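Local coordinates for protein probable uracil-DNA glycosylase (Acanthamoeba polyphaga mimivirus, PDB 5X55) that is a probable uracil-DNA glycosylase of a giant virus, belongs to the uracil-DNA glycosylase superfamily and is built round a parallel beta sheet, at residues K122-L125 / K126-L129; Y140-K144 / T145-Q149; N227-F231 / N232-K236; G296-A299 / H300-C303; N355-L358 / K359-K363. All coordinates share one frame; numbering follows the deposited sequence.

Contact 1 (K122-L125 / K126-L129); sequences KVNL and KLLL
Two backbone bonds tie N124 and L125 to L127 and L128 in a 3-10 turn. L127 N reaches N124 O at 3.2 Å, and L128 N reaches L125 O at 2.9 Å; both i to i+3 donors stand well above the carbonyl planes. A water forms the polar bridge on the N124 side chain: it donates to N124 OD1 (3.0 Å) and accepts from K126 N (3.0 Å), linking the amide to K126 N. Packing contacts are of two kinds. N124 lays its carboxamide obliquely across L127, CG to CG 3.6 Å, because chi1 (-173°) turns the group away from the backbone N, while ND2 meets L127 CD1. The apolar one is L125 CD2 approaching L128 CD1 at 4.2 Å from an oblique direction. The turn lies in the loop between helices 114-117 and 135-142. L125 packs on F138 of the latter helix and on L150 and L154 of helix 146-159, K126 makes a cation-pi contact with F135, and L128 rests on P168 and L171.

Contact 2 (Y140-K144 / T145-Q149); sequences YVESK and TYFPQ
K144, F147 and Y146 carry this tight helix-to-helix connection, in which helix 135-142 gives way to helix 146-159 through a short turn. K144 folds back beside the Y146 ring: its chain bends at chi2 (-72°) and again further out, so that CB and NZ both lie 3.5 Å from Y146 CE2, NZ at the ring edge, near its plane. The ammonium finds its charge partner outside the turn, in a salt bridge to D278 of helix 273-286, and Y146 OH hydrogen-bonds the same carboxylate oxygen. One aspartate therefore probably fixes both the lysine and the tyrosine, tying the turn to that helix.

The F147 ring packs against E142. E142 CA sits over one face of the ring, 4.1 Å from the centroid and 25° off the normal, a CH-pi contact displaced toward the rim. The E142 side chain runs alongside the phenyl group, CG to F147 CE2 4.1 Å. In the backbone, F147 N makes a weak bond of 3.4 Å to K144 O. V141 touches both aromatic residues, its CG1 methyl 3.4 Å from F147 CD1 and equally 3.4 Å from Y146 OH.

Contact 3 (N227-F231 / N232-K236); sequences NLIKF and NHMRK
F231 O lies over one face of the H233 imidazole, 3.3 Å above its plane and displaced toward the rim, while F231 CB touches the same ring at H233 CD2 (3.6 Å). The F231 phenyl ring itself has K230 CG over one face. A chi1 of -56°, which sets CG beside the backbone N, brings the H233 ring against F231 O. H233 turns its NE2 to D349, a hydrogen bond just ahead of helix 350-360, which would limit rotation of the imidazole. H233 CB also packs on L228 CD2, 3.6 Å away.

These groups surround a Schellman motif that ends helix 219-230. N232, with positive phi (71°), is the C-prime residue; H233 N bonds L228 O at 2.9 Å and N232 N bonds I229 O at 3.1 Å. Beyond the turn M234 folds back on the helix: its CB meets L228 CB at 3.9 Å, its CG meets I229 CG1, and its backbone O receives a nearly straight CA-H contact from I229 (CA to M234 O 3.2 Å, 171° at the hydrogen). The last-turn carbonyls of L228 and I229 thus gain backbone N-H partners from the departing chain, while L228, I229 and M234 pack their apolar side chains together beside the helix end.

Contact 4 (G296-A299 / H300-C303); sequences GAHA and HKLC
This is a contact within a single helix: it spans the short helix 297-303 and its N-cap, in the beta-alpha-beta unit that joins strand 291-295 to strand 312-316 of the parallel sheet. G296 is the N-cap residue. Four regular i to i+4 bonds run through the contact: H300 N to G296 O (3.1 Å), K301 N to A297 O (2.9 Å), L302 N to H298 O (3.1 Å) and C303 N to A299 O (2.8 Å). On one side H300 CB rests against G296 O, and the ring, with CG anti to the backbone N (chi1 -179°), leads off to bond S330 OG through ND1 and to meet Y342 edge-to-face. C303 touches F292 and A294 of strand 291-295 and I313 of strand 312-316, where the helix packs on the sheet. On another side the H298 ring has L302 CG over one face, and its NE2 is held by S256 OG. That same H298 NE2 lies 3.9 Å from the L302 CD1 methyl.

Contact 5 (N355-L358 / K359-K363); sequences NEHL and KSRNK
H357 projects its ring with CG anti to the backbone N (chi1 -173°), and R361 bends at chi2 (-74°), which brings the guanidinium against the imidazole four residues earlier, where helix 350-360 ends in a Schellman motif. H357 CE1 lies over one face of the guanidinium, 3.4 Å from R361 NH2; the two planes are 46° apart, so the groups meet at a slant rather than stacking flat. Both reach the same oxygen of D289, R361 by a salt bridge and H357 NE2 by a hydrogen bond. The shared carboxylate probably holds the imidazole and guanidinium together, and Y312 stacks on the imidazole.

N362, with positive phi, is the C-prime residue of the motif: K363 N bonds L358 O at 3.0 Å and N362 N bonds K359 O at 3.1 Å. R361 N has weak bonds to both H357 O and L358 O, and S360 OG gives a hydrogen bond of 3.0 Å to H357 O. H357 O thus receives both a side-chain and a weak backbone bond. E356 and K359 run side by side on the surface, OE1 approaching K359 CE at 3.9 Å without a salt bridge. L358, which also packs on I291 and I366, crosses K363 at about a right angle, its CD2 methyl 3.8 Å from K363 CD.

Overall arrangement
The five contacts follow one another along the chain, each closing before the next opens, and four of them form two touching pairs. Contact 1 packs on helices 135-142 and 146-159, which contact 2 connects; their centres are 13 Å apart, and L125 CD1 meets F147 CE1 at 4.2 Å. Contacts 3 and 5, centres 19 Å apart, are both Schellman endings, of helices 219-230 and 350-360, and H233 CE1 touches N355 ND2 at 3.7 Å. Contacts 1 and 3 lie on opposite sides of the chain's centre, about 39 Å between centres. Contact 4 touches neither pair, about 24 to 28 Å from the others by centres. The contacts are thus local turns and helix ends, of which only contact 4 lies directly on the unit between two strands of the parallel sheet.

Contact 1 (K122-L125 / K126-L129)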
loop_
_atom_site.group_PDB
_atom_site.type_symbol
_atom_site.label_atom_id
_atom_site.label_comp_id
_atom_site.label_asym_id
_atom_site.label_seq_id
_atom_site.Cartn_x
_atom_site.Cartn_y
_atom_site.Cartn_z
ATOM N N LYS A 122 10.043 -23.260 0.328
ATOM C CA LYS A 122 10.610 -22.945 -0.985
ATOM C C LYS A 122 9.963 -21.678 -1.554
ATOM O O LYS A 122 9.268 -21.710 -2.575
ATOM C CB LYS A 122 10.408 -24.139 -1.912
ATOM C CG LYS A 122 8.948 -24.565 -1.863
ATOM C CD LYS A 122 8.672 -26.032 -2.005
ATOM C CE LYS A 122 7.345 -26.243 -1.337
ATOM N NZ LYS A 122 7.431 -25.428 -0.119
ATOM N N VAL A 123 10.202 -20.547 -0.872
ATOM C CA VAL A 123 9.496 -19.303 -1.205
ATOM C C VAL A 123 9.758 -18.913 -2.649
ATOM O O VAL A 123 10.905 -18.848 -3.105
ATOM C CB VAL A 123 9.890 -18.160 -0.255
ATOM C CG1 VAL A 123 9.422 -16.810 -0.832
ATOM C CG2 VAL A 123 9.266 -18.372 1.092
ATOM N N ASN A 124 8.684 -18.648 -3.378
ATOM C CA ASN A 124 8.755 -18.327 -4.798
ATOM C C ASN A 124 7.783 -17.176 -5.032
ATOM O O ASN A 124 6.601 -17.394 -5.313
ATOM C CB ASN A 124 8.414 -19.557 -5.622
ATOM C CG ASN A 124 8.621 -19.355 -7.096
ATOM O OD1 ASN A 124 8.593 -18.231 -7.596
ATOM N ND2 ASN A 124 8.786 -20.453 -7.817
ATOM N N LEU A 125 8.294 -15.950 -4.938
ATOM C CA LEU A 125 7.431 -14.768 -5.004
ATOM C C LEU A 125 6.749 -14.617 -6.361
ATOM O O LEU A 125 5.610 -14.127 -6.421
ATOM C CB LEU A 125 8.237 -13.507 -4.683
ATOM C CG LEU A 125 8.802 -13.360 -3.269
ATOM C CD1 LEU A 125 9.666 -12.086 -3.123
ATOM C CD2 LEU A 125 7.702 -13.371 -2.244
ATOM N N LYS A 126 7.414 -15.033 -7.448
ATOM C CA LYS A 126 6.826 -14.912 -8.786
ATOM C C LYS A 126 5.468 -15.613 -8.887
ATOM O O LYS A 126 4.549 -15.106 -9.544
ATOM C CB LYS A 126 7.799 -15.460 -9.831
ATOM C CG LYS A 126 7.177 -15.724 -11.198
ATOM C CD LYS A 126 6.846 -14.450 -11.963
ATOM C CE LYS A 126 5.595 -14.635 -12.838
ATOM N NZ LYS A 126 5.673 -15.781 -13.811
ATOM N N LEU A 127 5.306 -16.757 -8.214
ATOM C CA LEU A 127 4.045 -17.494 -8.221
ATOM C C LEU A 127 2.919 -16.771 -7.501
ATOM O O LEU A 127 1.765 -17.186 -7.625
ATOM C CB LEU A 127 4.221 -18.868 -7.583
ATOM C CG LEU A 127 5.219 -19.788 -8.272
ATOM C CD1 LEU A 127 5.211 -21.136 -7.571
ATOM C CD2 LEU A 127 4.850 -19.925 -9.737
ATOM N N LEU A 128 3.222 -15.715 -6.755
ATOM C CA LEU A 128 2.220 -14.919 -6.068
ATOM C C LEU A 128 1.738 -13.736 -6.899
ATOM O O LEU A 128 0.895 -12.962 -6.434
ATOM C CB LEU A 128 2.797 -14.437 -4.734
ATOM C CG LEU A 128 3.304 -15.622 -3.918
ATOM C CD1 LEU A 128 3.921 -15.146 -2.625
ATOM C CD2 LEU A 128 2.159 -16.609 -3.670
ATOM N N LEU A 129 2.233 -13.595 -8.118
ATOM C CA LEU A 129 1.885 -12.490 -9.006
ATOM C C LEU A 129 1.036 -13.029 -10.157
ATOM O O LEU A 129 1.565 -13.631 -11.093
ATOM C CB LEU A 129 3.160 -11.829 -9.503
ATOM C CG LEU A 129 2.987 -10.577 -10.344
ATOM C CD1 LEU A 129 2.349 -9.470 -9.513
ATOM C CD2 LEU A 129 4.355 -10.197 -10.857
HETATM O O HOH W 1 10.340 -15.796 -7.684
#

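Contact 2 (Y140-K144 / T145-Q149)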
loop_
_atom_site.group_PDB
_atom_site.type_symbol
_atom_site.label_atom_id
_atom_site.label_comp_id
_atom_site.label_asym_id
_atom_site.label_seq_id
_atom_site.Cartn_x
_atom_site.Cartn_y
_atom_site.Cartn_z
ATOM N N TYR A 140 12.648 -7.720 -14.410
ATOM C CA TYR A 140 13.735 -6.807 -14.067
ATOM C C TYR A 140 14.188 -7.010 -12.626
ATOM O O TYR A 140 15.383 -6.897 -12.321
ATOM C CB TYR A 140 13.307 -5.356 -14.295
ATOM C CG TYR A 140 14.290 -4.341 -13.736
ATOM C CD1 TYR A 140 15.467 -4.027 -14.419
ATOM C CD2 TYR A 140 14.034 -3.685 -12.532
ATOM C CE1 TYR A 140 16.373 -3.092 -13.912
ATOM C CE2 TYR A 140 14.939 -2.748 -12.014
ATOM C CZ TYR A 140 16.104 -2.459 -12.712
ATOM O OH TYR A 140 16.999 -1.537 -12.196
ATOM N N VAL A 141 13.258 -7.328 -11.728
ATOM C CA VAL A 141 13.626 -7.380 -10.320
ATOM C C VAL A 141 14.398 -8.655 -10.002
ATOM O O VAL A 141 15.351 -8.625 -9.210
ATOM C CB VAL A 141 12.366 -7.211 -9.453
ATOM C CG1 VAL A 141 12.561 -7.820 -8.106
ATOM C CG2 VAL A 141 12.070 -5.738 -9.296
ATOM N N GLU A 142 14.028 -9.788 -10.624
ATOM C CA GLU A 142 14.732 -11.037 -10.338
ATOM C C GLU A 142 16.164 -11.017 -10.844
ATOM O O GLU A 142 16.979 -11.808 -10.365
ATOM C CB GLU A 142 14.035 -12.248 -10.965
ATOM C CG GLU A 142 12.546 -12.329 -10.889
ATOM C CD GLU A 142 11.985 -13.273 -11.959
ATOM O OE1 GLU A 142 12.784 -13.738 -12.796
ATOM O OE2 GLU A 142 10.766 -13.521 -11.981
ATOM N N SER A 143 16.489 -10.149 -11.802
ATOM C CA SER A 143 17.856 -10.060 -12.292
ATOM C C SER A 143 18.782 -9.304 -11.347
ATOM O O SER A 143 19.998 -9.320 -11.570
ATOM C CB SER A 143 17.879 -9.380 -13.658
ATOM O OG SER A 143 17.780 -7.972 -13.500
ATOM N N LYS A 144 18.247 -8.642 -10.318
ATOM C CA LYS A 144 19.057 -7.887 -9.365
ATOM C C LYS A 144 19.680 -8.823 -8.338
ATOM O O LYS A 144 19.145 -9.890 -8.043
ATOM C CB LYS A 144 18.207 -6.839 -8.644
ATOM C CG LYS A 144 17.441 -5.913 -9.563
ATOM C CD LYS A 144 18.361 -4.935 -10.256
ATOM C CE LYS A 144 17.901 -3.496 -9.995
ATOM N NZ LYS A 144 17.935 -3.123 -8.541
ATOM N N THR A 145 20.810 -8.405 -7.763
ATOM C CA THR A 145 21.482 -9.304 -6.827
ATOM C C THR A 145 20.748 -9.393 -5.493
ATOM O O THR A 145 20.847 -10.419 -4.816
ATOM C CB THR A 145 22.943 -8.889 -6.614
ATOM O OG1 THR A 145 23.011 -7.636 -5.921
ATOM C CG2 THR A 145 23.669 -8.771 -7.953
ATOM N N TYR A 146 19.985 -8.362 -5.102
ATOM C CA TYR A 146 19.266 -8.457 -3.833
ATOM C C TYR A 146 18.132 -9.495 -3.867
ATOM O O TYR A 146 17.745 -10.006 -2.811
ATOM C CB TYR A 146 18.721 -7.072 -3.417
ATOM C CG TYR A 146 17.540 -6.576 -4.249
ATOM C CD1 TYR A 146 16.260 -7.108 -4.071
ATOM C CD2 TYR A 146 17.706 -5.594 -5.214
ATOM C CE1 TYR A 146 15.183 -6.684 -4.837
ATOM C CE2 TYR A 146 16.629 -5.155 -5.982
ATOM C CZ TYR A 146 15.368 -5.708 -5.777
ATOM O OH TYR A 146 14.303 -5.296 -6.530
ATOM N N PHE A 147 17.595 -9.829 -5.043
ATOM C CA PHE A 147 16.357 -10.614 -5.070
ATOM C C PHE A 147 16.503 -12.022 -4.495
ATOM O O PHE A 147 15.626 -12.441 -3.709
ATOM C CB PHE A 147 15.795 -10.651 -6.489
ATOM C CG PHE A 147 14.455 -11.295 -6.573
ATOM C CD1 PHE A 147 13.311 -10.562 -6.330
ATOM C CD2 PHE A 147 14.334 -12.636 -6.875
ATOM C CE1 PHE A 147 12.074 -11.145 -6.405
ATOM C CE2 PHE A 147 13.104 -13.224 -6.940
ATOM C CZ PHE A 147 11.971 -12.480 -6.707
ATOM N N PRO A 148 17.529 -12.811 -4.841
ATOM C CA PRO A 148 17.723 -14.075 -4.110
ATOM C C PRO A 148 17.887 -13.867 -2.625
ATOM O O PRO A 148 17.424 -14.708 -1.848
ATOM C CB PRO A 148 18.986 -14.670 -4.747
ATOM C CG PRO A 148 18.995 -14.116 -6.121
ATOM C CD PRO A 148 18.476 -12.695 -5.969
ATOM N N GLN A 149 18.511 -12.766 -2.191
ATOM C CA GLN A 149 18.590 -12.507 -0.757
ATOM C C GLN A 149 17.200 -12.351 -0.154
ATOM O O GLN A 149 16.925 -12.871 0.935
ATOM C CB GLN A 149 19.438 -11.270 -0.479
ATOM C CG GLN A 149 20.933 -11.488 -0.672
ATOM C CD GLN A 149 21.702 -10.183 -0.867
ATOM O OE1 GLN A 149 21.335 -9.134 -0.322
ATOM N NE2 GLN A 149 22.776 -10.245 -1.649
#

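Contact 3 (N227-F231 / N232-K236)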
loop_
_atom_site.group_PDB
_atom_site.type_symbol
_atom_site.label_atom_id
_atom_site.label_comp_id
_atom_site.label_asym_id
_atom_site.label_seq_id
_atom_site.Cartn_x
_atom_site.Cartn_y
_atom_site.Cartn_z
ATOM N N ASN A 227 -11.749 12.731 7.009
ATOM C CA ASN A 227 -11.290 13.727 6.043
ATOM C C ASN A 227 -12.173 13.745 4.796
ATOM O O ASN A 227 -12.519 14.821 4.284
ATOM C CB ASN A 227 -9.826 13.452 5.670
ATOM C CG ASN A 227 -9.243 14.511 4.759
ATOM O OD1 ASN A 227 -9.368 14.440 3.533
ATOM N ND2 ASN A 227 -8.601 15.508 5.355
ATOM N N LEU A 228 -12.546 12.569 4.280
ATOM C CA LEU A 228 -13.436 12.545 3.111
ATOM C C LEU A 228 -14.767 13.222 3.415
ATOM O O LEU A 228 -15.295 13.971 2.583
ATOM C CB LEU A 228 -13.661 11.113 2.637
ATOM C CG LEU A 228 -12.471 10.489 1.893
ATOM C CD1 LEU A 228 -12.418 8.990 2.126
ATOM C CD2 LEU A 228 -12.580 10.796 0.396
ATOM N N ILE A 229 -15.320 12.980 4.612
ATOM C CA ILE A 229 -16.578 13.613 5.007
ATOM C C ILE A 229 -16.410 15.132 5.090
ATOM O O ILE A 229 -17.224 15.900 4.557
ATOM C CB ILE A 229 -17.076 13.005 6.335
ATOM C CG1 ILE A 229 -17.666 11.610 6.083
ATOM C CG2 ILE A 229 -18.138 13.890 6.991
ATOM C CD1 ILE A 229 -17.544 10.663 7.253
ATOM N N LYS A 230 -15.322 15.583 5.727
ATOM C CA LYS A 230 -15.072 17.013 5.913
ATOM C C LYS A 230 -15.017 17.783 4.594
ATOM O O LYS A 230 -15.457 18.939 4.522
ATOM C CB LYS A 230 -13.768 17.198 6.683
ATOM C CG LYS A 230 -13.295 18.615 6.802
ATOM C CD LYS A 230 -12.144 18.710 7.805
ATOM C CE LYS A 230 -11.403 20.027 7.624
ATOM N NZ LYS A 230 -10.401 20.261 8.699
ATOM N N PHE A 231 -14.479 17.180 3.538
ATOM C CA PHE A 231 -14.337 17.906 2.288
ATOM C C PHE A 231 -15.365 17.470 1.257
ATOM O O PHE A 231 -15.163 17.673 0.053
ATOM C CB PHE A 231 -12.909 17.770 1.768
ATOM C CG PHE A 231 -11.916 18.546 2.588
ATOM C CD1 PHE A 231 -11.802 19.922 2.436
ATOM C CD2 PHE A 231 -11.126 17.913 3.527
ATOM C CE1 PHE A 231 -10.882 20.663 3.199
ATOM C CE2 PHE A 231 -10.205 18.638 4.293
ATOM C CZ PHE A 231 -10.083 20.018 4.131
ATOM N N ASN A 232 -16.465 16.874 1.723
ATOM C CA ASN A 232 -17.677 16.648 0.942
ATOM C C ASN A 232 -17.484 15.583 -0.134
ATOM O O ASN A 232 -18.148 15.608 -1.164
ATOM C CB ASN A 232 -18.197 17.955 0.315
ATOM C CG ASN A 232 -19.669 17.866 -0.068
ATOM O OD1 ASN A 232 -20.441 17.132 0.556
ATOM N ND2 ASN A 232 -20.053 18.585 -1.102
ATOM N N HIS A 233 -16.573 14.643 0.077
ATOM C CA HIS A 233 -16.394 13.538 -0.860
ATOM C C HIS A 233 -17.202 12.321 -0.464
ATOM O O HIS A 233 -17.235 11.342 -1.214
ATOM C CB HIS A 233 -14.914 13.168 -0.945
ATOM C CG HIS A 233 -14.043 14.327 -1.310
ATOM N ND1 HIS A 233 -14.104 14.944 -2.542
ATOM C CD2 HIS A 233 -13.117 15.003 -0.593
ATOM C CE1 HIS A 233 -13.239 15.940 -2.574
ATOM N NE2 HIS A 233 -12.624 15.996 -1.406
ATOM N N MET A 234 -17.868 12.389 0.685
ATOM C CA MET A 234 -18.515 11.288 1.376
ATOM C C MET A 234 -19.390 11.912 2.448
ATOM O O MET A 234 -19.034 12.943 3.023
ATOM C CB MET A 234 -17.462 10.344 1.980
ATOM C CG MET A 234 -17.960 9.300 2.957
ATOM S SD MET A 234 -16.585 8.220 3.476
ATOM C CE MET A 234 -16.246 7.418 1.897
ATOM N N ARG A 235 -20.557 11.324 2.676
ATOM C CA ARG A 235 -21.462 11.879 3.665
ATOM C C ARG A 235 -21.533 11.078 4.946
ATOM O O ARG A 235 -21.869 11.647 5.985
ATOM C CB ARG A 235 -22.872 12.028 3.083
ATOM C CG ARG A 235 -22.961 13.221 2.183
ATOM C CD ARG A 235 -24.251 13.247 1.465
ATOM N NE ARG A 235 -25.066 14.335 1.975
ATOM C CZ ARG A 235 -25.105 15.540 1.432
ATOM N NH1 ARG A 235 -24.372 15.831 0.364
ATOM N NH2 ARG A 235 -25.863 16.461 1.975
ATOM N N LYS A 236 -21.213 9.791 4.909
ATOM C CA LYS A 236 -21.214 8.977 6.114
ATOM C C LYS A 236 -20.096 7.953 6.000
ATOM O O LYS A 236 -19.878 7.396 4.926
ATOM C CB LYS A 236 -22.569 8.287 6.317
ATOM C CG LYS A 236 -22.811 7.872 7.744
ATOM C CD LYS A 236 -24.294 7.845 8.059
ATOM C CE LYS A 236 -24.943 9.209 7.808
ATOM N NZ LYS A 236 -26.429 9.138 8.032
HETATM O O HOH W 2 -19.581 15.259 3.999
#

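Contact 4 (G296-A299 / H300-C303)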
loop_
_atom_site.group_PDB
_atom_site.type_symbol
_atom_site.label_atom_id
_atom_site.label_comp_id
_atom_site.label_asym_id
_atom_site.label_seq_id
_atom_site.Cartn_x
_atom_site.Cartn_y
_atom_site.Cartn_z
ATOM N N GLY A 296 2.928 11.212 6.110
ATOM C CA GLY A 296 3.997 10.929 7.041
ATOM C C GLY A 296 5.379 11.025 6.405
ATOM O O GLY A 296 5.551 11.072 5.182
ATOM N N ALA A 297 6.389 11.043 7.276
ATOM C CA ALA A 297 7.754 11.344 6.846
ATOM C C ALA A 297 8.364 10.206 6.034
ATOM O O ALA A 297 9.087 10.446 5.057
ATOM C CB ALA A 297 8.618 11.657 8.070
ATOM N N HIS A 298 8.077 8.966 6.414
ATOM C CA HIS A 298 8.586 7.812 5.681
ATOM C C HIS A 298 8.071 7.777 4.234
ATOM O O HIS A 298 8.848 7.617 3.280
ATOM C CB HIS A 298 8.192 6.534 6.427
ATOM C CG HIS A 298 8.530 5.296 5.673
ATOM N ND1 HIS A 298 9.819 4.822 5.576
ATOM C CD2 HIS A 298 7.766 4.484 4.905
ATOM C CE1 HIS A 298 9.830 3.744 4.809
ATOM N NE2 HIS A 298 8.597 3.516 4.394
ATOM N N ALA A 299 6.756 7.919 4.050
ATOM C CA ALA A 299 6.208 7.955 2.695
ATOM C C ALA A 299 6.790 9.125 1.905
ATOM O O ALA A 299 7.041 9.011 0.699
ATOM C CB ALA A 299 4.679 8.029 2.755
ATOM N N HIS A 300 7.049 10.246 2.586
ATOM C CA HIS A 300 7.594 11.431 1.932
ATOM C C HIS A 300 9.022 11.198 1.447
ATOM O O HIS A 300 9.388 11.601 0.323
ATOM C CB HIS A 300 7.544 12.605 2.902
ATOM C CG HIS A 300 8.058 13.879 2.315
ATOM N ND1 HIS A 300 8.968 14.687 2.962
ATOM C CD2 HIS A 300 7.801 14.475 1.126
ATOM C CE1 HIS A 300 9.230 15.737 2.207
ATOM N NE2 HIS A 300 8.533 15.634 1.090
ATOM N N LYS A 301 9.844 10.561 2.285
ATOM C CA LYS A 301 11.158 10.143 1.823
ATOM C C LYS A 301 11.022 9.306 0.567
ATOM O O LYS A 301 11.678 9.577 -0.445
ATOM C CB LYS A 301 11.897 9.364 2.908
ATOM C CG LYS A 301 13.139 8.653 2.359
ATOM C CD LYS A 301 14.114 8.255 3.463
ATOM C CE LYS A 301 13.627 7.029 4.238
ATOM N NZ LYS A 301 13.516 5.838 3.352
ATOM N N LEU A 302 10.132 8.311 0.591
ATOM C CA LEU A 302 10.003 7.479 -0.605
ATOM C C LEU A 302 9.572 8.300 -1.815
ATOM O O LEU A 302 10.048 8.061 -2.926
ATOM C CB LEU A 302 9.016 6.343 -0.365
ATOM C CG LEU A 302 9.473 5.282 0.609
ATOM C CD1 LEU A 302 8.451 4.182 0.572
ATOM C CD2 LEU A 302 10.850 4.766 0.236
ATOM N N CYS A 303 8.658 9.257 -1.631
ATOM C CA CYS A 303 8.178 10.043 -2.768
ATOM C C CYS A 303 9.217 11.022 -3.295
ATOM O O CYS A 303 9.030 11.582 -4.384
ATOM C CB CYS A 303 6.907 10.795 -2.389
ATOM S SG CYS A 303 5.462 9.683 -2.222
#

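Contact 5 (N355-L358 / K359-K363)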
loop_
_atom_site.group_PDB
_atom_site.type_symbol
_atom_site.label_atom_id
_atom_site.label_comp_id
_atom_site.label_asym_id
_atom_site.label_seq_id
_atom_site.Cartn_x
_atom_site.Cartn_y
_atom_site.Cartn_z
ATOM N N ASN A 355 -8.656 14.820 -7.195
ATOM C CA ASN A 355 -9.718 15.068 -8.157
ATOM C C ASN A 355 -9.333 16.174 -9.119
ATOM O O ASN A 355 -9.496 16.042 -10.340
ATOM C CB ASN A 355 -11.001 15.457 -7.427
ATOM C CG ASN A 355 -11.673 14.285 -6.765
ATOM O OD1 ASN A 355 -11.348 13.122 -7.036
ATOM N ND2 ASN A 355 -12.651 14.581 -5.910
ATOM N N GLU A 356 -8.855 17.291 -8.576
ATOM C CA GLU A 356 -8.545 18.430 -9.423
ATOM C C GLU A 356 -7.403 18.106 -10.369
ATOM O O GLU A 356 -7.448 18.495 -11.538
ATOM C CB GLU A 356 -8.232 19.659 -8.575
ATOM C CG GLU A 356 -9.425 20.155 -7.756
ATOM C CD GLU A 356 -10.744 20.162 -8.550
ATOM O OE1 GLU A 356 -10.828 20.847 -9.596
ATOM O OE2 GLU A 356 -11.696 19.459 -8.132
ATOM N N HIS A 357 -6.386 17.366 -9.901
ATOM C CA HIS A 357 -5.281 17.038 -10.799
ATOM C C HIS A 357 -5.727 16.101 -11.920
ATOM O O HIS A 357 -5.402 16.324 -13.097
ATOM C CB HIS A 357 -4.120 16.430 -10.021
ATOM C CG HIS A 357 -2.887 16.233 -10.851
ATOM N ND1 HIS A 357 -1.955 17.233 -11.051
ATOM C CD2 HIS A 357 -2.451 15.165 -11.561
ATOM C CE1 HIS A 357 -0.989 16.779 -11.830
ATOM N NE2 HIS A 357 -1.265 15.527 -12.149
ATOM N N LEU A 358 -6.498 15.063 -11.584
ATOM C CA LEU A 358 -7.007 14.174 -12.625
ATOM C C LEU A 358 -7.852 14.943 -13.630
ATOM O O LEU A 358 -7.741 14.733 -14.846
ATOM C CB LEU A 358 -7.828 13.036 -12.010
ATOM C CG LEU A 358 -7.037 11.969 -11.251
ATOM C CD1 LEU A 358 -7.963 10.920 -10.598
ATOM C CD2 LEU A 358 -6.045 11.300 -12.187
ATOM N N LYS A 359 -8.704 15.840 -13.138
ATOM C CA LYS A 359 -9.579 16.587 -14.024
ATOM C C LYS A 359 -8.775 17.545 -14.884
ATOM O O LYS A 359 -9.095 17.740 -16.062
ATOM C CB LYS A 359 -10.640 17.313 -13.197
ATOM C CG LYS A 359 -11.367 18.449 -13.884
ATOM C CD LYS A 359 -12.494 18.964 -12.988
ATOM C CE LYS A 359 -12.593 20.488 -13.014
ATOM N NZ LYS A 359 -12.975 21.036 -14.350
ATOM N N SER A 360 -7.696 18.103 -14.338
ATOM C CA SER A 360 -6.870 19.009 -15.121
ATOM C C SER A 360 -6.070 18.268 -16.180
ATOM O O SER A 360 -5.575 18.904 -17.112
ATOM C CB SER A 360 -5.938 19.825 -14.217
ATOM O OG SER A 360 -4.773 19.108 -13.844
ATOM N N ARG A 361 -5.940 16.944 -16.076
ATOM C CA ARG A 361 -5.361 16.170 -17.170
ATOM C C ARG A 361 -6.394 15.307 -17.896
ATOM O O ARG A 361 -6.039 14.299 -18.511
ATOM C CB ARG A 361 -4.205 15.310 -16.666
ATOM C CG ARG A 361 -3.291 16.044 -15.712
ATOM C CD ARG A 361 -2.412 17.046 -16.433
ATOM N NE ARG A 361 -1.639 17.885 -15.514
ATOM C CZ ARG A 361 -0.337 17.736 -15.274
ATOM N NH1 ARG A 361 0.354 16.773 -15.883
ATOM N NH2 ARG A 361 0.283 18.560 -14.433
ATOM N N ASN A 362 -7.675 15.684 -17.831
ATOM C CA ASN A 362 -8.759 15.038 -18.590
ATOM C C ASN A 362 -8.841 13.530 -18.353
ATOM O O ASN A 362 -9.435 12.803 -19.166
ATOM C CB ASN A 362 -8.638 15.315 -20.096
ATOM C CG ASN A 362 -8.713 16.795 -20.430
ATOM O OD1 ASN A 362 -7.784 17.361 -21.006
ATOM N ND2 ASN A 362 -9.825 17.430 -20.071
ATOM N N LYS A 363 -8.265 13.047 -17.253
ATOM C CA LYS A 363 -8.332 11.638 -16.900
ATOM C C LYS A 363 -9.636 11.329 -16.172
ATOM O O LYS A 363 -10.276 12.211 -15.595
ATOM C CB LYS A 363 -7.134 11.254 -16.036
ATOM C CG LYS A 363 -5.803 11.563 -16.699
ATOM C CD LYS A 363 -4.649 11.392 -15.734
ATOM C CE LYS A 363 -3.360 11.106 -16.476
ATOM N NZ LYS A 363 -2.787 9.815 -16.009
#